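Sec-alkylsulfatase (PDB 4AXH) catalyses the zinc-dependent hydrolysis of (R)-secondary-alkyl sulfates with strict inversion of configuration, releasing (S)-secondary alcohols and sulfate. Local coordinates at residues Y231-V245 against L516-L528. Residues are numbered along the deposited sequence; the frame is centred on the assembly and turned at random.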
ATOM      1  N   TYR A 231      21.637   2.095   1.130  1.00 42.89           N
ATOM      2  CA  TYR A 231      21.460   2.350   2.555  1.00 43.34           C
ATOM      3  C   TYR A 231      21.101   1.034   3.266  1.00 42.66           C
ATOM      4  O   TYR A 231      21.692   0.723   4.289  1.00 42.35           O
ATOM      5  CB  TYR A 231      20.407   3.457   2.776  1.00 45.17           C
ATOM      6  CG  TYR A 231      20.991   4.854   2.709  1.00 47.31           C
ATOM      7  CD1 TYR A 231      21.490   5.368   1.514  1.00 49.15           C
ATOM      8  CD2 TYR A 231      21.020   5.674   3.835  1.00 48.30           C
ATOM      9  CE1 TYR A 231      22.035   6.654   1.451  1.00 48.76           C
ATOM     10  CE2 TYR A 231      21.540   6.970   3.780  1.00 49.60           C
ATOM     11  CZ  TYR A 231      22.050   7.452   2.586  1.00 56.44           C
ATOM     12  OH  TYR A 231      22.585   8.708   2.544  1.00 55.12           O
ATOM     13  N   GLN A 232      20.209   0.232   2.670  1.00 35.92           N
ATOM     14  CA  GLN A 232      19.769  -1.049   3.208  1.00 34.61           C
ATOM     15  C   GLN A 232      20.913  -2.058   3.356  1.00 38.76           C
ATOM     16  O   GLN A 232      20.973  -2.783   4.369  1.00 38.22           O
ATOM     17  CB  GLN A 232      18.653  -1.604   2.307  1.00 35.13           C
ATOM     18  CG  GLN A 232      17.748  -2.628   2.984  1.00 22.65           C
ATOM     19  CD  GLN A 232      16.756  -3.176   2.009  1.00 36.78           C
ATOM     20  OE1 GLN A 232      15.986  -2.436   1.399  1.00 39.22           O
ATOM     21  NE2 GLN A 232      16.729  -4.475   1.857  1.00 32.96           N
ATOM     22  N   SER A 233      21.826  -2.065   2.357  1.00 36.13           N
ATOM     23  CA  SER A 233      22.983  -2.964   2.183  1.00 36.36           C
ATOM     24  C   SER A 233      24.229  -2.695   3.037  1.00 37.45           C
ATOM     25  O   SER A 233      24.978  -3.656   3.380  1.00 34.83           O
ATOM     26  CB  SER A 233      23.438  -2.923   0.723  1.00 41.62           C
ATOM     27  OG  SER A 233      22.373  -3.201  -0.168  1.00 63.28           O
ATOM     28  N   GLY A 234      24.521  -1.384   3.180  1.00 34.05           N
ATOM     29  CA  GLY A 234      25.734  -0.883   3.807  1.00 35.03           C
ATOM     30  C   GLY A 234      26.968  -1.275   3.008  1.00 45.65           C
ATOM     31  O   GLY A 234      28.057  -1.366   3.579  1.00 45.89           O
ATOM     32  N   VAL A 235      26.799  -1.531   1.667  1.00 46.67           N
ATOM     33  CA  VAL A 235      27.854  -1.957   0.715  1.00 47.52           C
ATOM     34  C   VAL A 235      29.030  -0.994   0.624  1.00 53.43           C
ATOM     35  O   VAL A 235      30.174  -1.455   0.504  1.00 54.15           O
ATOM     36  CB  VAL A 235      27.367  -2.403  -0.703  1.00 51.47           C
ATOM     37  CG1 VAL A 235      26.988  -3.908  -0.731  1.00 51.69           C
ATOM     38  CG2 VAL A 235      26.247  -1.491  -1.251  1.00 50.91           C
ATOM     39  N   MET A 236      28.749   0.335   0.678  1.00 49.06           N
ATOM     40  CA  MET A 236      29.758   1.401   0.669  1.00 48.36           C
ATOM     41  C   MET A 236      30.400   1.635   2.053  1.00 47.64           C
ATOM     42  O   MET A 236      31.421   2.305   2.151  1.00 48.05           O
ATOM     43  CB  MET A 236      29.186   2.679   0.073  1.00 51.80           C
ATOM     44  CG  MET A 236      29.492   2.858  -1.421  1.00 57.78           C
ATOM     45  SD  MET A 236      29.455   1.408  -2.557  1.00 64.41           S
ATOM     46  CE  MET A 236      31.257   0.912  -2.526  1.00 61.23           C
ATOM     47  N   VAL A 237      29.844   1.015   3.101  1.00 40.00           N
ATOM     48  CA  VAL A 237      30.326   1.096   4.480  1.00 37.45           C
ATOM     49  C   VAL A 237      31.347  -0.037   4.754  1.00 39.94           C
ATOM     50  O   VAL A 237      31.082  -1.193   4.430  1.00 39.13           O
ATOM     51  CB  VAL A 237      29.142   1.094   5.494  1.00 39.33           C
ATOM     52  CG1 VAL A 237      29.629   1.200   6.932  1.00 38.47           C
ATOM     53  CG2 VAL A 237      28.139   2.214   5.181  1.00 38.80           C
ATOM     54  N   PRO A 238      32.515   0.271   5.364  1.00 36.68           N
ATOM     55  CA  PRO A 238      33.500  -0.784   5.661  1.00 35.41           C
ATOM     56  C   PRO A 238      32.973  -1.800   6.672  1.00 41.90           C
ATOM     57  O   PRO A 238      31.967  -1.543   7.312  1.00 43.50           O
ATOM     58  CB  PRO A 238      34.676   0.001   6.279  1.00 35.66           C
ATOM     59  CG  PRO A 238      34.477   1.370   5.911  1.00 40.47           C
ATOM     60  CD  PRO A 238      33.021   1.589   5.797  1.00 37.25           C
ATOM     61  N   ARG A 239      33.671  -2.932   6.844  1.00 38.07           N
ATOM     62  CA  ARG A 239      33.285  -3.947   7.811  1.00 36.93           C
ATOM     63  C   ARG A 239      34.095  -3.684   9.071  1.00 48.67           C
ATOM     64  O   ARG A 239      35.234  -3.192   8.989  1.00 50.40           O
ATOM     65  CB  ARG A 239      33.502  -5.379   7.284  1.00 28.64           C
ATOM     66  CG  ARG A 239      33.127  -5.641   5.803  1.00 28.71           C
ATOM     67  CD  ARG A 239      31.836  -4.973   5.340  1.00 35.96           C
ATOM     68  NE  ARG A 239      31.579  -5.131   3.908  1.00 32.71           N
ATOM     69  CZ  ARG A 239      30.621  -4.494   3.235  1.00 50.90           C
ATOM     70  NH1 ARG A 239      29.852  -3.596   3.846  1.00 23.63           N
ATOM     71  NH2 ARG A 239      30.445  -4.726   1.940  1.00 63.70           N
ATOM     72  N   GLY A 240      33.495  -3.967  10.226  1.00 46.64           N
ATOM     73  CA  GLY A 240      34.120  -3.737  11.521  1.00 46.29           C
ATOM     74  C   GLY A 240      33.108  -3.304  12.558  1.00 49.18           C
ATOM     75  O   GLY A 240      32.040  -2.792  12.198  1.00 47.30           O
ATOM     76  N   ALA A 241      33.460  -3.493  13.861  1.00 45.90           N
ATOM     77  CA  ALA A 241      32.638  -3.196  15.045  1.00 44.98           C
ATOM     78  C   ALA A 241      32.142  -1.763  15.118  1.00 49.47           C
ATOM     79  O   ALA A 241      31.123  -1.517  15.775  1.00 49.43           O
ATOM     80  CB  ALA A 241      33.381  -3.575  16.310  1.00 45.66           C
ATOM     81  N   GLN A 242      32.829  -0.823  14.420  1.00 46.20           N
ATOM     82  CA  GLN A 242      32.458   0.596  14.353  1.00 45.59           C
ATOM     83  C   GLN A 242      31.668   0.930  13.072  1.00 46.76           C
ATOM     84  O   GLN A 242      31.185   2.057  12.932  1.00 47.28           O
ATOM     85  CB  GLN A 242      33.707   1.485  14.480  1.00 46.92           C
ATOM     86  CG  GLN A 242      34.179   1.678  15.918  1.00 63.24           C
ATOM     87  CD  GLN A 242      34.781   3.044  16.129  1.00 69.04           C
ATOM     88  OE1 GLN A 242      36.083   3.094  16.320  1.00 67.85           O
ATOM     89  NE2 GLN A 242      34.089   4.064  16.120  1.00 43.01           N
ATOM     90  N   ALA A 243      31.541  -0.050  12.143  1.00 39.68           N
ATOM     91  CA  ALA A 243      30.842   0.111  10.864  1.00 37.84           C
ATOM     92  C   ALA A 243      29.851  -1.079  10.509  1.00 42.07           C
ATOM     93  O   ALA A 243      29.023  -1.433  11.358  1.00 42.27           O
ATOM     94  CB  ALA A 243      31.854   0.361   9.760  1.00 37.17           C
ATOM     95  N   GLN A 244      29.929  -1.676   9.280  1.00 35.15           N
ATOM     96  CA  GLN A 244      29.059  -2.759   8.838  1.00 34.42           C
ATOM     97  C   GLN A 244      29.377  -4.073   9.530  1.00 38.96           C
ATOM     98  O   GLN A 244      30.520  -4.512   9.504  1.00 40.42           O
ATOM     99  CB  GLN A 244      29.131  -2.928   7.321  1.00 35.84           C
ATOM    100  CG  GLN A 244      27.798  -3.314   6.669  1.00 29.87           C
ATOM    101  CD  GLN A 244      27.627  -4.802   6.547  1.00 33.53           C
ATOM    102  OE1 GLN A 244      28.592  -5.579   6.522  1.00 25.04           O
ATOM    103  NE2 GLN A 244      26.401  -5.229   6.456  1.00 20.49           N
ATOM    104  N   VAL A 245      28.374  -4.708  10.159  1.00 33.29           N
ATOM    105  CA  VAL A 245      28.606  -5.968  10.858  1.00 32.75           C
ATOM    106  C   VAL A 245      27.787  -7.159  10.343  1.00 36.59           C
ATOM    107  O   VAL A 245      28.267  -8.294  10.408  1.00 36.37           O
ATOM    108  CB  VAL A 245      28.547  -5.862  12.410  1.00 37.54           C
ATOM    109  CG1 VAL A 245      29.606  -4.914  12.941  1.00 37.97           C
ATOM    110  CG2 VAL A 245      27.161  -5.476  12.916  1.00 36.76           C
ATOM    111  N   LEU A 516      19.428  -3.712   9.266  1.00 29.98           N
ATOM    112  CA  LEU A 516      19.114  -2.813   8.160  1.00 27.22           C
ATOM    113  C   LEU A 516      19.176  -1.381   8.672  1.00 33.84           C
ATOM    114  O   LEU A 516      19.749  -0.530   8.010  1.00 33.56           O
ATOM    115  CB  LEU A 516      17.734  -3.173   7.572  1.00 25.85           C
ATOM    116  CG  LEU A 516      17.695  -4.252   6.449  1.00 29.42           C
ATOM    117  CD1 LEU A 516      18.700  -5.359   6.636  1.00 29.43           C
ATOM    118  CD2 LEU A 516      16.342  -4.861   6.297  1.00 31.85           C
ATOM    119  N   TRP A 517      18.683  -1.121   9.901  1.00 32.60           N
ATOM    120  CA  TRP A 517      18.738   0.214  10.511  1.00 31.00           C
ATOM    121  C   TRP A 517      20.183   0.586  10.747  1.00 36.55           C
ATOM    122  O   TRP A 517      20.547   1.733  10.530  1.00 37.07           O
ATOM    123  CB  TRP A 517      17.944   0.253  11.814  1.00 29.07           C
ATOM    124  CG  TRP A 517      16.440   0.338  11.646  1.00 28.83           C
ATOM    125  CD1 TRP A 517      15.666  -0.343  10.745  1.00 31.24           C
ATOM    126  CD2 TRP A 517      15.520   1.044  12.513  1.00 27.60           C
ATOM    127  NE1 TRP A 517      14.337  -0.018  10.923  1.00 30.21           N
ATOM    128  CE2 TRP A 517      14.217   0.814  12.013  1.00 31.39           C
ATOM    129  CE3 TRP A 517      15.682   1.902  13.619  1.00 27.21           C
ATOM    130  CZ2 TRP A 517      13.087   1.440  12.561  1.00 29.89           C
ATOM    131  CZ3 TRP A 517      14.570   2.487  14.173  1.00 27.61           C
ATOM    132  CH2 TRP A 517      13.288   2.264  13.641  1.00 28.29           C
ATOM    133  N   ARG A 518      21.021  -0.386  11.141  1.00 34.15           N
ATOM    134  CA  ARG A 518      22.453  -0.153  11.347  1.00 33.96           C
ATOM    135  C   ARG A 518      23.147   0.189  10.022  1.00 41.34           C
ATOM    136  O   ARG A 518      23.943   1.131   9.995  1.00 44.40           O
ATOM    137  CB  ARG A 518      23.162  -1.308  12.091  1.00 27.24           C
ATOM    138  CG  ARG A 518      24.584  -0.910  12.466  1.00 32.48           C
ATOM    139  CD  ARG A 518      25.469  -2.068  12.856  1.00 30.34           C
ATOM    140  NE  ARG A 518      26.852  -1.645  13.084  1.00 22.53           N
ATOM    141  CZ  ARG A 518      27.338  -1.290  14.272  1.00 48.29           C
ATOM    142  NH1 ARG A 518      26.544  -1.241  15.337  1.00 44.48           N
ATOM    143  NH2 ARG A 518      28.616  -0.967  14.402  1.00 40.35           N
ATOM    144  N   ASN A 519      22.835  -0.548   8.927  1.00 35.20           N
ATOM    145  CA  ASN A 519      23.381  -0.275   7.596  1.00 33.55           C
ATOM    146  C   ASN A 519      22.950   1.124   7.110  1.00 38.27           C
ATOM    147  O   ASN A 519      23.764   1.836   6.536  1.00 40.36           O
ATOM    148  CB  ASN A 519      22.940  -1.332   6.601  1.00 24.95           C
ATOM    149  CG  ASN A 519      23.537  -2.718   6.778  1.00 37.55           C
ATOM    150  OD1 ASN A 519      24.660  -2.890   7.252  1.00 28.02           O
ATOM    151  ND2 ASN A 519      22.823  -3.753   6.322  1.00 29.34           N
ATOM    152  N   MET A 520      21.698   1.526   7.369  1.00 33.47           N
ATOM    153  CA  MET A 520      21.142   2.828   6.955  1.00 32.89           C
ATOM    154  C   MET A 520      21.798   4.007   7.679  1.00 40.38           C
ATOM    155  O   MET A 520      22.363   4.874   7.016  1.00 41.70           O
ATOM    156  CB  MET A 520      19.612   2.889   7.075  1.00 33.82           C
ATOM    157  CG  MET A 520      18.870   1.890   6.205  1.00 36.24           C
ATOM    158  SD  MET A 520      17.049   2.073   6.331  1.00 40.21           S
ATOM    159  CE  MET A 520      16.686   0.798   7.381  1.00 36.78           C
ATOM    160  N   TYR A 521      21.742   4.043   9.027  1.00 37.39           N
ATOM    161  CA  TYR A 521      22.342   5.111   9.832  1.00 35.43           C
ATOM    162  C   TYR A 521      23.796   5.251   9.481  1.00 40.86           C
ATOM    163  O   TYR A 521      24.236   6.375   9.234  1.00 43.45           O
ATOM    164  CB  TYR A 521      22.181   4.860  11.332  1.00 35.24           C
ATOM    165  CG  TYR A 521      20.761   4.943  11.855  1.00 37.44           C
ATOM    166  CD1 TYR A 521      19.956   6.043  11.576  1.00 39.59           C
ATOM    167  CD2 TYR A 521      20.278   4.007  12.765  1.00 37.87           C
ATOM    168  CE1 TYR A 521      18.665   6.150  12.106  1.00 40.94           C
ATOM    169  CE2 TYR A 521      18.998   4.110  13.310  1.00 38.03           C
ATOM    170  CZ  TYR A 521      18.191   5.182  12.978  1.00 42.70           C
ATOM    171  OH  TYR A 521      16.922   5.274  13.514  1.00 41.40           O
ATOM    172  N   MET A 522      24.525   4.119   9.381  1.00 36.14           N
ATOM    173  CA  MET A 522      25.942   4.090   8.991  1.00 36.82           C
ATOM    174  C   MET A 522      26.211   4.689   7.578  1.00 43.09           C
ATOM    175  O   MET A 522      27.158   5.465   7.418  1.00 42.94           O
ATOM    176  CB  MET A 522      26.520   2.672   9.132  1.00 39.01           C
ATOM    177  CG  MET A 522      27.473   2.465  10.336  1.00 42.45           C
ATOM    178  SD  MET A 522      27.020   3.243  11.926  1.00 46.85           S
ATOM    179  CE  MET A 522      27.758   2.116  13.044  1.00 42.91           C
ATOM    180  N   THR A 523      25.356   4.360   6.573  1.00 40.57           N
ATOM    181  CA  THR A 523      25.474   4.892   5.219  1.00 40.23           C
ATOM    182  C   THR A 523      25.195   6.372   5.282  1.00 43.46           C
ATOM    183  O   THR A 523      25.879   7.145   4.620  1.00 43.42           O
ATOM    184  CB  THR A 523      24.586   4.123   4.229  1.00 48.20           C
ATOM    185  OG1 THR A 523      24.902   2.717   4.299  1.00 44.30           O
ATOM    186  CG2 THR A 523      24.764   4.618   2.787  1.00 45.61           C
ATOM    187  N   GLY A 524      24.233   6.737   6.132  1.00 39.90           N
ATOM    188  CA  GLY A 524      23.824   8.107   6.421  1.00 39.78           C
ATOM    189  C   GLY A 524      24.952   8.937   7.008  1.00 44.40           C
ATOM    190  O   GLY A 524      25.262  10.012   6.491  1.00 44.37           O
ATOM    191  N   ALA A 525      25.587   8.430   8.074  1.00 41.38           N
ATOM    192  CA  ALA A 525      26.699   9.086   8.755  1.00 42.27           C
ATOM    193  C   ALA A 525      27.906   9.305   7.809  1.00 51.35           C
ATOM    194  O   ALA A 525      28.462  10.396   7.793  1.00 53.55           O
ATOM    195  CB  ALA A 525      27.107   8.292   9.978  1.00 42.61           C
ATOM    196  N   MET A 526      28.255   8.301   6.981  1.00 47.94           N
ATOM    197  CA  MET A 526      29.316   8.365   5.983  1.00 47.16           C
ATOM    198  C   MET A 526      29.052   9.489   4.959  1.00 49.71           C
ATOM    199  O   MET A 526      29.885  10.372   4.825  1.00 50.75           O
ATOM    200  CB  MET A 526      29.440   7.009   5.282  1.00 49.70           C
ATOM    201  CG  MET A 526      30.448   6.964   4.141  1.00 53.81           C
ATOM    202  SD  MET A 526      30.638   5.269   3.462  1.00 58.34           S
ATOM    203  CE  MET A 526      31.708   4.608   4.670  1.00 55.19           C
ATOM    204  N   GLU A 527      27.903   9.477   4.272  1.00 44.30           N
ATOM    205  CA  GLU A 527      27.577  10.490   3.256  1.00 43.54           C
ATOM    206  C   GLU A 527      27.441  11.907   3.810  1.00 50.96           C
ATOM    207  O   GLU A 527      27.700  12.870   3.081  1.00 52.46           O
ATOM    208  CB  GLU A 527      26.325  10.127   2.454  1.00 43.81           C
ATOM    209  CG  GLU A 527      26.410   8.904   1.550  1.00 39.95           C
ATOM    210  CD  GLU A 527      25.201   8.710   0.644  1.00 56.47           C
ATOM    211  OE1 GLU A 527      24.225   9.493   0.746  1.00 66.66           O
ATOM    212  OE2 GLU A 527      25.243   7.792  -0.205  1.00 37.57           O
ATOM    213  N   LEU A 528      27.033  12.045   5.093  1.00 47.30           N
ATOM    214  CA  LEU A 528      26.889  13.356   5.742  1.00 45.63           C
ATOM    215  C   LEU A 528      28.263  13.953   5.910  1.00 53.21           C
ATOM    216  O   LEU A 528      28.453  15.144   5.693  1.00 54.86           O
ATOM    217  CB  LEU A 528      26.224  13.218   7.111  1.00 44.04           C
ATOM    218  CG  LEU A 528      24.717  13.255   7.117  1.00 45.88           C
ATOM    219  CD1 LEU A 528      24.175  12.694   8.426  1.00 45.26           C
ATOM    220  CD2 LEU A 528      24.176  14.680   6.810  1.00 42.68           C
TER
HETATM  221  O   HOH W   1      25.912   1.935   1.297  1.00 56.13           O
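Tyr231, in the last turn of helix 222-233, lays its side chain as a knob among Met520, Thr523, Gly524 and Glu527 of helix 515-529. Its CB meets Met520 CG at 4.1 Å. With CG anti to the carbonyl carbon (chi1 -86°), the ring runs along the helix: Thr523 CG2 sits over the centre of one face as a CH-pi contact, 3.6 Å from the centroid, and CE2 approaches the backbone N of Gly524, where glycine lets the ring lie close to the backbone. At the tip, the OH of Tyr231 donates to Glu527 OE1 at 2.6 Å, arriving from above the carboxylate plane, which stands perpendicular to the ring. OE2 of Glu527 is salt-bridged to Arg227, so both oxygens are engaged.

One turn before Thr523, Asn519 works in two directions, as an amide can: ND2 donates to Gln232 O (2.9 Å), while OD1 accepts from Gln244 NE2 at 3.0 Å, the two amide planes only 22° apart; Gln244 OE1 is hydrogen-bonded to the Tyr89 hydroxyl. Positive phi, just after the helix, suits Gly234. Arg518, extended from CG to NE, reaches the turn 240-243, where NE (2.8 Å) and NH2 (3.1 Å) grip Ala243 O side-on; its NH1 bonds to Thr100 O. Of the flexible thioethers, Met522 CE lies over one guanidinium face, and Met526 CE meets Pro238 CD at 3.5 Å.

The contact thus joins the metallo-beta-lactamase region to the dimerisation region, with Pro439 of the second subunit also packing on Tyr231. Gln232 binds sulfate, and its CG packs beside Leu516, whose side chain neighbours that of Tyr417, another sulfate-binding residue. Side-chain donors of helix 515-529 meet the carbonyls of Gln232 and Ala243, which probably fixes the segment carrying Gln232 against that helix.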